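Long-range contacts in integral membrane indolylacetylinositol arabinosyltransferase EmbC (PDB 7BVE), which probably transfers arabinose units during arabinan polymerisation for the mycobacterial cell wall and is held here in complex with ethambutol: residues 334-345 with 367-375; 517-528 with 689-700. All blocks are in the same frame, centred on the assembly; numbering follows the deposited sequence.

Overall arrangement
Helix 361-378 is what the two contacts have in common. Contact 1 lies on one of its flanks, against 334-345; the helix also meets both helices of contact 2, through Leu370 and Pro377 toward 517-528 and through Thr366 and Leu372 toward 689-700, while Ala368 serves both, touching Trp342 and Trp694. The contact centres are about 15 Å apart, and the two touch directly where Phe374 CZ packs 3.7 Å from Leu526 CD2 and Leu370 CD2 comes equally close to Thr525 CG2. Neither contact contains a residue of the ethambutol pocket. The side chain of Thr334 is about 13 Å from the bound ethambutol; contact 1 is therefore packing near the site and not part of it.

Contact 1. Residues 334-345 with 367-375; sequences TLLMGLACWWVI and AAGLFLAFW
The indole of Trp375 lies against the backbone of Gly338, with the CA standing over one face of the six-membered ring, 3.8 Å from its centroid and 26° off the normal, a CH-pi contact. The contact belongs to an antiparallel helix pair in the membrane domain of a GT-C type glycosyltransferase; the axes of the two segments come within 11.3 Å at an angle of 155°. Because Gly338 has no side chain, the ring can settle directly on the helix backbone, while Thr334 O meets the edge of the same ring close to its plane, 3.3 Å from Trp375 CZ2. The hydroxyl of Thr334 is engaged elsewhere, hydrogen-bonded to Gly381 O.

One turn back along 367-375, Phe371 illustrates knobs-into-holes packing. Its ring enters a hole framed by Gly338, Cys341, Trp342 and Ile345, a spacing that spans two helical turns. Ring atom CZ ends 3.5 Å from Gly338 O, and Cys341 SG approaches CE1 at 3.6 Å as an oblique sulfur-aromatic contact. Ile345 CD1, 4.0 Å from Phe371 CD1, and Trp342 CB complete the hole, all four residues approaching from the same side of the ring plane.

With CG anti to the backbone N (chi1 169°), Trp342 extends its indole across to the beginning of 367-375. The buried pyrrole nitrogen is satisfied by a hydrogen bond from NE1 to Asp260 OD1, which ties the indole to helix 258-272 as well. The benzo end of Trp342 reaches the small residues Ala367 and Ala368, meeting the latter obliquely, with Trp342 CH2 3.6 Å from Ala368 CB.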
loop_
_atom_site.group_PDB
_atom_site.type_symbol
_atom_site.label_atom_id
_atom_site.label_comp_id
_atom_site.label_asym_id
_atom_site.label_seq_id
_atom_site.Cartn_x
_atom_site.Cartn_y
_atom_site.Cartn_z
ATOM N N THR A 334 -17.328 -24.071 17.001
ATOM C CA THR A 334 -15.958 -23.720 16.646
ATOM C C THR A 334 -14.967 -24.231 17.691
ATOM O O THR A 334 -13.857 -24.665 17.355
ATOM C CB THR A 334 -15.868 -22.208 16.486
ATOM O OG1 THR A 334 -16.842 -21.786 15.529
ATOM C CG2 THR A 334 -14.525 -21.798 15.990
ATOM N N LEU A 335 -15.369 -24.228 18.962
ATOM C CA LEU A 335 -14.551 -24.822 20.011
ATOM C C LEU A 335 -14.425 -26.329 19.828
ATOM O O LEU A 335 -13.336 -26.898 20.006
ATOM C CB LEU A 335 -15.154 -24.498 21.374
ATOM C CG LEU A 335 -14.404 -25.005 22.598
ATOM C CD1 LEU A 335 -13.065 -24.343 22.680
ATOM C CD2 LEU A 335 -15.190 -24.776 23.858
ATOM N N LEU A 336 -15.523 -26.991 19.452
ATOM C CA LEU A 336 -15.453 -28.431 19.213
ATOM C C LEU A 336 -14.613 -28.760 17.983
ATOM O O LEU A 336 -13.927 -29.787 17.952
ATOM C CB LEU A 336 -16.851 -29.014 19.071
ATOM C CG LEU A 336 -17.726 -28.944 20.313
ATOM C CD1 LEU A 336 -19.085 -29.519 20.013
ATOM C CD2 LEU A 336 -17.078 -29.672 21.453
ATOM N N MET A 337 -14.633 -27.894 16.970
ATOM C CA MET A 337 -13.785 -28.104 15.801
ATOM C C MET A 337 -12.315 -27.918 16.133
ATOM O O MET A 337 -11.471 -28.638 15.600
ATOM C CB MET A 337 -14.190 -27.172 14.669
ATOM C CG MET A 337 -15.494 -27.541 14.035
ATOM S SD MET A 337 -16.006 -26.396 12.761
ATOM C CE MET A 337 -17.635 -27.038 12.433
ATOM N N GLY A 338 -11.988 -26.978 17.022
ATOM C CA GLY A 338 -10.604 -26.833 17.452
ATOM C C GLY A 338 -10.092 -28.021 18.240
ATOM O O GLY A 338 -8.960 -28.478 18.031
ATOM N N LEU A 339 -10.925 -28.548 19.142
ATOM C CA LEU A 339 -10.549 -29.749 19.885
ATOM C C LEU A 339 -10.372 -30.948 18.960
ATOM O O LEU A 339 -9.373 -31.669 19.063
ATOM C CB LEU A 339 -11.591 -30.048 20.962
ATOM C CG LEU A 339 -11.747 -29.083 22.139
ATOM C CD1 LEU A 339 -12.906 -29.467 23.025
ATOM C CD2 LEU A 339 -10.489 -29.071 22.946
ATOM N N ALA A 340 -11.314 -31.162 18.033
ATOM C CA ALA A 340 -11.210 -32.282 17.103
ATOM C C ALA A 340 -10.014 -32.131 16.177
ATOM O O ALA A 340 -9.369 -33.122 15.830
ATOM C CB ALA A 340 -12.491 -32.415 16.291
ATOM N N CYS A 341 -9.667 -30.896 15.820
ATOM C CA CYS A 341 -8.532 -30.655 14.941
ATOM C C CYS A 341 -7.216 -31.015 15.620
ATOM O O CYS A 341 -6.360 -31.670 15.016
ATOM C CB CYS A 341 -8.557 -29.193 14.495
ATOM S SG CYS A 341 -7.373 -28.711 13.261
ATOM N N TRP A 342 -7.058 -30.660 16.899
ATOM C CA TRP A 342 -5.825 -31.050 17.591
ATOM C C TRP A 342 -5.759 -32.546 17.887
ATOM O O TRP A 342 -4.676 -33.138 17.859
ATOM C CB TRP A 342 -5.652 -30.251 18.876
ATOM C CG TRP A 342 -4.558 -30.785 19.762
ATOM C CD1 TRP A 342 -4.735 -31.407 20.957
ATOM C CD2 TRP A 342 -3.146 -30.818 19.500
ATOM N NE1 TRP A 342 -3.525 -31.796 21.469
ATOM C CE2 TRP A 342 -2.533 -31.443 20.600
ATOM C CE3 TRP A 342 -2.336 -30.357 18.459
ATOM C CZ2 TRP A 342 -1.163 -31.633 20.679
ATOM C CZ3 TRP A 342 -0.979 -30.554 18.540
ATOM C CH2 TRP A 342 -0.401 -31.164 19.652
ATOM N N TRP A 343 -6.893 -33.186 18.160
ATOM C CA TRP A 343 -6.844 -34.624 18.418
ATOM C C TRP A 343 -6.595 -35.415 17.129
ATOM O O TRP A 343 -5.921 -36.454 17.152
ATOM C CB TRP A 343 -8.119 -35.033 19.165
ATOM C CG TRP A 343 -8.027 -34.629 20.643
ATOM C CD1 TRP A 343 -8.083 -33.355 21.170
ATOM C CD2 TRP A 343 -7.926 -35.502 21.765
ATOM N NE1 TRP A 343 -7.964 -33.383 22.526
ATOM C CE2 TRP A 343 -7.875 -34.687 22.928
ATOM C CE3 TRP A 343 -7.853 -36.896 21.907
ATOM C CZ2 TRP A 343 -7.770 -35.212 24.191
ATOM C CZ3 TRP A 343 -7.757 -37.400 23.164
ATOM C CH2 TRP A 343 -7.715 -36.561 24.291
ATOM N N VAL A 344 -7.035 -34.884 15.984
ATOM C CA VAL A 344 -6.682 -35.467 14.690
ATOM C C VAL A 344 -5.201 -35.258 14.380
ATOM O O VAL A 344 -4.537 -36.166 13.874
ATOM C CB VAL A 344 -7.600 -34.901 13.584
ATOM C CG1 VAL A 344 -7.080 -35.188 12.205
ATOM C CG2 VAL A 344 -8.966 -35.525 13.682
ATOM N N ILE A 345 -4.647 -34.085 14.710
ATOM C CA ILE A 345 -3.219 -33.838 14.471
ATOM C C ILE A 345 -2.348 -34.752 15.329
ATOM O O ILE A 345 -1.422 -35.398 14.834
ATOM C CB ILE A 345 -2.868 -32.357 14.708
ATOM C CG1 ILE A 345 -3.391 -31.475 13.583
ATOM C CG2 ILE A 345 -1.378 -32.151 14.861
ATOM C CD1 ILE A 345 -3.226 -30.016 13.860
ATOM N N ALA A 367 4.364 -28.543 17.412
ATOM C CA ALA A 367 3.134 -28.722 16.660
ATOM C C ALA A 367 1.954 -28.110 17.401
ATOM O O ALA A 367 1.125 -27.420 16.792
ATOM C CB ALA A 367 2.894 -30.205 16.406
ATOM N N ALA A 368 1.889 -28.318 18.722
ATOM C CA ALA A 368 0.895 -27.652 19.548
ATOM C C ALA A 368 1.037 -26.141 19.511
ATOM O O ALA A 368 0.034 -25.416 19.482
ATOM C CB ALA A 368 0.997 -28.164 20.983
ATOM N N GLY A 369 2.270 -25.647 19.453
ATOM C CA GLY A 369 2.491 -24.202 19.420
ATOM C C GLY A 369 2.067 -23.540 18.122
ATOM O O GLY A 369 1.438 -22.487 18.147
ATOM N N LEU A 370 2.423 -24.125 16.973
ATOM C CA LEU A 370 1.975 -23.543 15.707
ATOM C C LEU A 370 0.476 -23.715 15.495
ATOM O O LEU A 370 -0.164 -22.851 14.879
ATOM C CB LEU A 370 2.748 -24.123 14.530
ATOM C CG LEU A 370 4.035 -23.444 14.088
ATOM C CD1 LEU A 370 4.722 -24.285 13.070
ATOM C CD2 LEU A 370 3.646 -22.141 13.443
ATOM N N PHE A 371 -0.111 -24.795 16.026
ATOM C CA PHE A 371 -1.562 -24.932 15.997
ATOM C C PHE A 371 -2.243 -23.817 16.779
ATOM O O PHE A 371 -3.176 -23.190 16.276
ATOM C CB PHE A 371 -1.985 -26.295 16.526
ATOM C CG PHE A 371 -3.459 -26.434 16.664
ATOM C CD1 PHE A 371 -4.263 -26.513 15.552
ATOM C CD2 PHE A 371 -4.045 -26.463 17.914
ATOM C CE1 PHE A 371 -5.617 -26.613 15.677
ATOM C CE2 PHE A 371 -5.398 -26.562 18.041
ATOM C CZ PHE A 371 -6.184 -26.644 16.920
ATOM N N LEU A 372 -1.789 -23.544 18.006
ATOM C CA LEU A 372 -2.422 -22.479 18.780
ATOM C C LEU A 372 -2.129 -21.097 18.205
ATOM O O LEU A 372 -2.999 -20.222 18.232
ATOM C CB LEU A 372 -1.991 -22.557 20.237
ATOM C CG LEU A 372 -2.564 -23.720 21.023
ATOM C CD1 LEU A 372 -1.918 -23.749 22.365
ATOM C CD2 LEU A 372 -4.043 -23.546 21.172
ATOM N N ALA A 373 -0.934 -20.894 17.646
ATOM C CA ALA A 373 -0.577 -19.598 17.081
ATOM C C ALA A 373 -1.371 -19.280 15.827
ATOM O O ALA A 373 -1.574 -18.106 15.507
ATOM C CB ALA A 373 0.919 -19.553 16.780
ATOM N N PHE A 374 -1.816 -20.296 15.098
ATOM C CA PHE A 374 -2.778 -20.050 14.029
ATOM C C PHE A 374 -4.228 -20.015 14.487
ATOM O O PHE A 374 -5.015 -19.243 13.934
ATOM C CB PHE A 374 -2.633 -21.091 12.928
ATOM C CG PHE A 374 -1.710 -20.685 11.849
ATOM C CD1 PHE A 374 -2.201 -19.898 10.815
ATOM C CD2 PHE A 374 -0.389 -21.040 11.835
ATOM C CE1 PHE A 374 -1.400 -19.499 9.803
ATOM C CE2 PHE A 374 0.428 -20.650 10.814
ATOM C CZ PHE A 374 -0.080 -19.865 9.792
ATOM N N TRP A 375 -4.609 -20.820 15.478
ATOM C CA TRP A 375 -6.012 -20.917 15.856
ATOM C C TRP A 375 -6.491 -19.691 16.609
ATOM O O TRP A 375 -7.612 -19.234 16.380
ATOM C CB TRP A 375 -6.252 -22.150 16.720
ATOM C CG TRP A 375 -7.699 -22.373 16.956
ATOM C CD1 TRP A 375 -8.434 -21.954 18.018
ATOM C CD2 TRP A 375 -8.592 -23.084 16.109
ATOM N NE1 TRP A 375 -9.734 -22.342 17.878
ATOM C CE2 TRP A 375 -9.855 -23.043 16.711
ATOM C CE3 TRP A 375 -8.447 -23.748 14.892
ATOM C CZ2 TRP A 375 -10.958 -23.627 16.139
ATOM C CZ3 TRP A 375 -9.540 -24.332 14.334
ATOM C CH2 TRP A 375 -10.777 -24.280 14.960
#

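Contact 2. Residues 517-528 with 689-700; sequences VARRFAVLTLLL and LAVATWALVIFE
Leu689 starts the interface by sending its CD2 branch to the methyl of Thr525, the two side chains sliding past one another in opposite directions with Leu689 CD2 3.9 Å from Thr525 CG2. The pair is an antiparallel packing of two predicted transmembrane helices in the GT-C type membrane domain, 162° apart in direction, and it rests on apolar contact, with no hydrogen bond passing between the segments. More lightly, the same leucine branch touches Leu528.

A turn further on, Ala692 presents its carbonyl oxygen to Phe521, with Ala692 O 3.6 Å from Phe521 CZ. Thr693 follows at the edge of that ring, where its CA lies near the ring plane, and its CG2 is 4.1 Å from Thr525 CG2, so two threonines meet through methyls.

Leu696 is the principal partner of Phe521. Its CG sits squarely over one face, 3.6 Å from the ring centroid and only 7° off the normal, a CH-pi contact, and its CD1 meets Val517 CG1 with the two side chains crossing at about a right angle. The opposite face of the ring is occupied from within its own helix by Thr525 OG1. That hydroxyl donates to Phe521 O, which also accepts the helical bond from Thr525 N; the two donors arrive from opposite faces of the carbonyl plane. The ring is thus held between Leu696 of the partner helix and a hydroxyl of its own helix.

Phe699 makes a marginal, oblique contact with Val517. Glu700 ends the walk beside the first turn of helix 517-539. Extended beyond CG, its chain brings OE2 to 3.3 Å from Ala518 CB.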
loop_
_atom_site.group_PDB
_atom_site.type_symbol
_atom_site.label_atom_id
_atom_site.label_comp_id
_atom_site.label_asym_id
_atom_site.label_seq_id
_atom_site.Cartn_x
_atom_site.Cartn_y
_atom_site.Cartn_z
ATOM N N VAL A 517 0.368 -8.057 15.793
ATOM C CA VAL A 517 1.518 -8.886 16.149
ATOM C C VAL A 517 1.229 -10.360 15.889
ATOM O O VAL A 517 2.061 -11.080 15.318
ATOM C CB VAL A 517 1.902 -8.637 17.622
ATOM C CG1 VAL A 517 2.989 -9.571 18.063
ATOM C CG2 VAL A 517 2.350 -7.218 17.832
ATOM N N ALA A 518 0.029 -10.812 16.261
ATOM C CA ALA A 518 -0.302 -12.232 16.261
ATOM C C ALA A 518 -0.395 -12.793 14.849
ATOM O O ALA A 518 0.188 -13.844 14.548
ATOM C CB ALA A 518 -1.612 -12.436 17.008
ATOM N N ARG A 519 -1.097 -12.082 13.965
ATOM C CA ARG A 519 -1.282 -12.535 12.592
ATOM C C ARG A 519 0.034 -12.533 11.826
ATOM O O ARG A 519 0.332 -13.472 11.066
ATOM C CB ARG A 519 -2.311 -11.654 11.891
ATOM C CG ARG A 519 -3.716 -11.785 12.439
ATOM C CD ARG A 519 -4.738 -11.083 11.571
ATOM N NE ARG A 519 -6.091 -11.296 12.072
ATOM C CZ ARG A 519 -7.198 -10.897 11.462
ATOM N NH1 ARG A 519 -7.136 -10.272 10.302
ATOM N NH2 ARG A 519 -8.376 -11.150 12.006
ATOM N N ARG A 520 0.845 -11.499 12.042
ATOM C CA ARG A 520 2.114 -11.380 11.341
ATOM C C ARG A 520 3.070 -12.478 11.782
ATOM O O ARG A 520 3.752 -13.093 10.952
ATOM C CB ARG A 520 2.706 -9.994 11.590
ATOM C CG ARG A 520 3.791 -9.640 10.630
ATOM C CD ARG A 520 4.394 -8.287 10.891
ATOM N NE ARG A 520 3.461 -7.188 10.714
ATOM C CZ ARG A 520 3.804 -5.913 10.832
ATOM N NH1 ARG A 520 2.905 -4.964 10.662
ATOM N NH2 ARG A 520 5.058 -5.587 11.074
ATOM N N PHE A 521 3.065 -12.791 13.082
ATOM C CA PHE A 521 3.900 -13.867 13.608
ATOM C C PHE A 521 3.491 -15.222 13.055
ATOM O O PHE A 521 4.352 -16.041 12.711
ATOM C CB PHE A 521 3.832 -13.889 15.128
ATOM C CG PHE A 521 4.661 -14.972 15.749
ATOM C CD1 PHE A 521 6.033 -14.848 15.828
ATOM C CD2 PHE A 521 4.066 -16.114 16.256
ATOM C CE1 PHE A 521 6.792 -15.839 16.396
ATOM C CE2 PHE A 521 4.823 -17.107 16.821
ATOM C CZ PHE A 521 6.184 -16.968 16.892
ATOM N N ALA A 522 2.182 -15.472 12.964
ATOM C CA ALA A 522 1.691 -16.753 12.464
ATOM C C ALA A 522 2.100 -16.986 11.014
ATOM O O ALA A 522 2.619 -18.061 10.668
ATOM C CB ALA A 522 0.175 -16.809 12.610
ATOM N N VAL A 523 1.935 -15.968 10.165
ATOM C CA VAL A 523 2.265 -16.144 8.751
ATOM C C VAL A 523 3.775 -16.281 8.542
ATOM O O VAL A 523 4.231 -17.146 7.776
ATOM C CB VAL A 523 1.670 -14.994 7.925
ATOM C CG1 VAL A 523 2.006 -15.156 6.471
ATOM C CG2 VAL A 523 0.181 -14.953 8.116
ATOM N N LEU A 524 4.581 -15.478 9.252
ATOM C CA LEU A 524 6.026 -15.547 9.046
ATOM C C LEU A 524 6.621 -16.837 9.597
ATOM O O LEU A 524 7.558 -17.391 9.009
ATOM C CB LEU A 524 6.707 -14.336 9.671
ATOM C CG LEU A 524 6.396 -12.989 9.028
ATOM C CD1 LEU A 524 7.051 -11.877 9.805
ATOM C CD2 LEU A 524 6.832 -12.968 7.592
ATOM N N THR A 525 6.071 -17.354 10.699
ATOM C CA THR A 525 6.553 -18.619 11.237
ATOM C C THR A 525 6.187 -19.784 10.328
ATOM O O THR A 525 6.980 -20.724 10.169
ATOM C CB THR A 525 5.984 -18.829 12.631
ATOM O OG1 THR A 525 6.201 -17.647 13.398
ATOM C CG2 THR A 525 6.696 -19.964 13.320
ATOM N N LEU A 526 5.004 -19.728 9.701
ATOM C CA LEU A 526 4.635 -20.753 8.727
ATOM C C LEU A 526 5.576 -20.756 7.528
ATOM O O LEU A 526 6.001 -21.822 7.064
ATOM C CB LEU A 526 3.200 -20.541 8.263
ATOM C CG LEU A 526 2.693 -21.555 7.243
ATOM C CD1 LEU A 526 2.600 -22.913 7.873
ATOM C CD2 LEU A 526 1.365 -21.130 6.682
ATOM N N LEU A 527 5.929 -19.566 7.026
ATOM C CA LEU A 527 6.841 -19.496 5.884
ATOM C C LEU A 527 8.244 -19.981 6.242
ATOM O O LEU A 527 8.900 -20.646 5.430
ATOM C CB LEU A 527 6.895 -18.076 5.333
ATOM C CG LEU A 527 5.623 -17.576 4.659
ATOM C CD1 LEU A 527 5.788 -16.134 4.248
ATOM C CD2 LEU A 527 5.289 -18.430 3.464
ATOM N N LEU A 528 8.700 -19.692 7.464
ATOM C CA LEU A 528 10.010 -20.166 7.915
ATOM C C LEU A 528 10.059 -21.688 8.012
ATOM O O LEU A 528 11.015 -22.321 7.539
ATOM C CB LEU A 528 10.343 -19.534 9.264
ATOM C CG LEU A 528 11.703 -19.807 9.898
ATOM C CD1 LEU A 528 12.806 -19.194 9.077
ATOM C CD2 LEU A 528 11.722 -19.274 11.303
ATOM N N LEU A 689 11.633 -23.101 17.650
ATOM C CA LEU A 689 10.256 -22.842 17.252
ATOM C C LEU A 689 9.282 -23.085 18.394
ATOM O O LEU A 689 8.281 -22.372 18.510
ATOM C CB LEU A 689 9.885 -23.703 16.054
ATOM C CG LEU A 689 10.453 -23.343 14.692
ATOM C CD1 LEU A 689 10.156 -24.457 13.729
ATOM C CD2 LEU A 689 9.809 -22.072 14.213
ATOM N N ALA A 690 9.563 -24.068 19.253
ATOM C CA ALA A 690 8.699 -24.320 20.402
ATOM C C ALA A 690 8.729 -23.156 21.379
ATOM O O ALA A 690 7.679 -22.699 21.847
ATOM C CB ALA A 690 9.112 -25.614 21.092
ATOM N N VAL A 691 9.920 -22.617 21.639
ATOM C CA VAL A 691 10.059 -21.492 22.559
ATOM C C VAL A 691 9.408 -20.242 21.981
ATOM O O VAL A 691 8.664 -19.542 22.675
ATOM C CB VAL A 691 11.542 -21.253 22.898
ATOM C CG1 VAL A 691 11.697 -20.049 23.803
ATOM C CG2 VAL A 691 12.134 -22.470 23.552
ATOM N N ALA A 692 9.631 -19.973 20.690
ATOM C CA ALA A 692 9.091 -18.756 20.084
ATOM C C ALA A 692 7.569 -18.798 19.987
ATOM O O ALA A 692 6.884 -17.820 20.330
ATOM C CB ALA A 692 9.709 -18.545 18.709
ATOM N N THR A 693 7.018 -19.938 19.561
ATOM C CA THR A 693 5.576 -20.058 19.409
ATOM C C THR A 693 4.860 -20.060 20.753
ATOM O O THR A 693 3.821 -19.408 20.895
ATOM C CB THR A 693 5.243 -21.307 18.601
ATOM O OG1 THR A 693 5.938 -22.429 19.140
ATOM C CG2 THR A 693 5.615 -21.118 17.151
ATOM N N TRP A 694 5.403 -20.745 21.766
ATOM C CA TRP A 694 4.736 -20.694 23.060
ATOM C C TRP A 694 4.902 -19.347 23.749
ATOM O O TRP A 694 4.005 -18.933 24.493
ATOM C CB TRP A 694 5.217 -21.828 23.956
ATOM C CG TRP A 694 4.561 -23.107 23.622
ATOM C CD1 TRP A 694 5.042 -24.092 22.832
ATOM C CD2 TRP A 694 3.273 -23.539 24.061
ATOM N NE1 TRP A 694 4.139 -25.116 22.745
ATOM C CE2 TRP A 694 3.043 -24.797 23.493
ATOM C CE3 TRP A 694 2.287 -22.979 24.885
ATOM C CZ2 TRP A 694 1.876 -25.518 23.728
ATOM C CZ3 TRP A 694 1.134 -23.683 25.107
ATOM C CH2 TRP A 694 0.931 -24.936 24.530
ATOM N N ALA A 695 5.986 -18.618 23.468
ATOM C CA ALA A 695 6.124 -17.271 24.005
ATOM C C ALA A 695 5.080 -16.332 23.420
ATOM O O ALA A 695 4.457 -15.549 24.150
ATOM C CB ALA A 695 7.528 -16.744 23.734
ATOM N N LEU A 696 4.834 -16.426 22.113
ATOM C CA LEU A 696 3.808 -15.569 21.519
ATOM C C LEU A 696 2.396 -15.973 21.944
ATOM O O LEU A 696 1.531 -15.107 22.119
ATOM C CB LEU A 696 3.932 -15.548 20.003
ATOM C CG LEU A 696 4.663 -14.342 19.407
ATOM C CD1 LEU A 696 3.850 -13.088 19.638
ATOM C CD2 LEU A 696 6.065 -14.175 19.957
ATOM N N VAL A 697 2.146 -17.273 22.144
ATOM C CA VAL A 697 0.821 -17.712 22.593
ATOM C C VAL A 697 0.527 -17.195 23.999
ATOM O O VAL A 697 -0.568 -16.677 24.273
ATOM C CB VAL A 697 0.702 -19.245 22.505
ATOM C CG1 VAL A 697 -0.523 -19.737 23.214
ATOM C CG2 VAL A 697 0.600 -19.676 21.068
ATOM N N ILE A 698 1.520 -17.271 24.891
ATOM C CA ILE A 698 1.346 -16.743 26.245
ATOM C C ILE A 698 1.189 -15.223 26.224
ATOM O O ILE A 698 0.393 -14.667 26.990
ATOM C CB ILE A 698 2.510 -17.213 27.139
ATOM C CG1 ILE A 698 2.429 -18.723 27.333
ATOM C CG2 ILE A 698 2.495 -16.560 28.496
ATOM C CD1 ILE A 698 3.638 -19.318 27.988
ATOM N N PHE A 699 1.877 -14.540 25.299
ATOM C CA PHE A 699 1.729 -13.090 25.151
ATOM C C PHE A 699 0.299 -12.694 24.793
ATOM O O PHE A 699 -0.276 -11.793 25.415
ATOM C CB PHE A 699 2.708 -12.582 24.093
ATOM C CG PHE A 699 2.620 -11.106 23.829
ATOM C CD1 PHE A 699 3.158 -10.192 24.714
ATOM C CD2 PHE A 699 2.023 -10.635 22.675
ATOM C CE1 PHE A 699 3.082 -8.841 24.462
ATOM C CE2 PHE A 699 1.945 -9.288 22.424
ATOM C CZ PHE A 699 2.475 -8.393 23.316
ATOM N N GLU A 700 -0.302 -13.391 23.820
ATOM C CA GLU A 700 -1.668 -13.084 23.385
ATOM C C GLU A 700 -2.690 -13.349 24.486
ATOM O O GLU A 700 -3.574 -12.515 24.750
ATOM C CB GLU A 700 -2.009 -13.923 22.161
ATOM C CG GLU A 700 -1.116 -13.690 20.979
ATOM C CD GLU A 700 -1.247 -14.789 19.955
ATOM O OE1 GLU A 700 -2.090 -15.686 20.165
ATOM O OE2 GLU A 700 -0.457 -14.806 18.988
#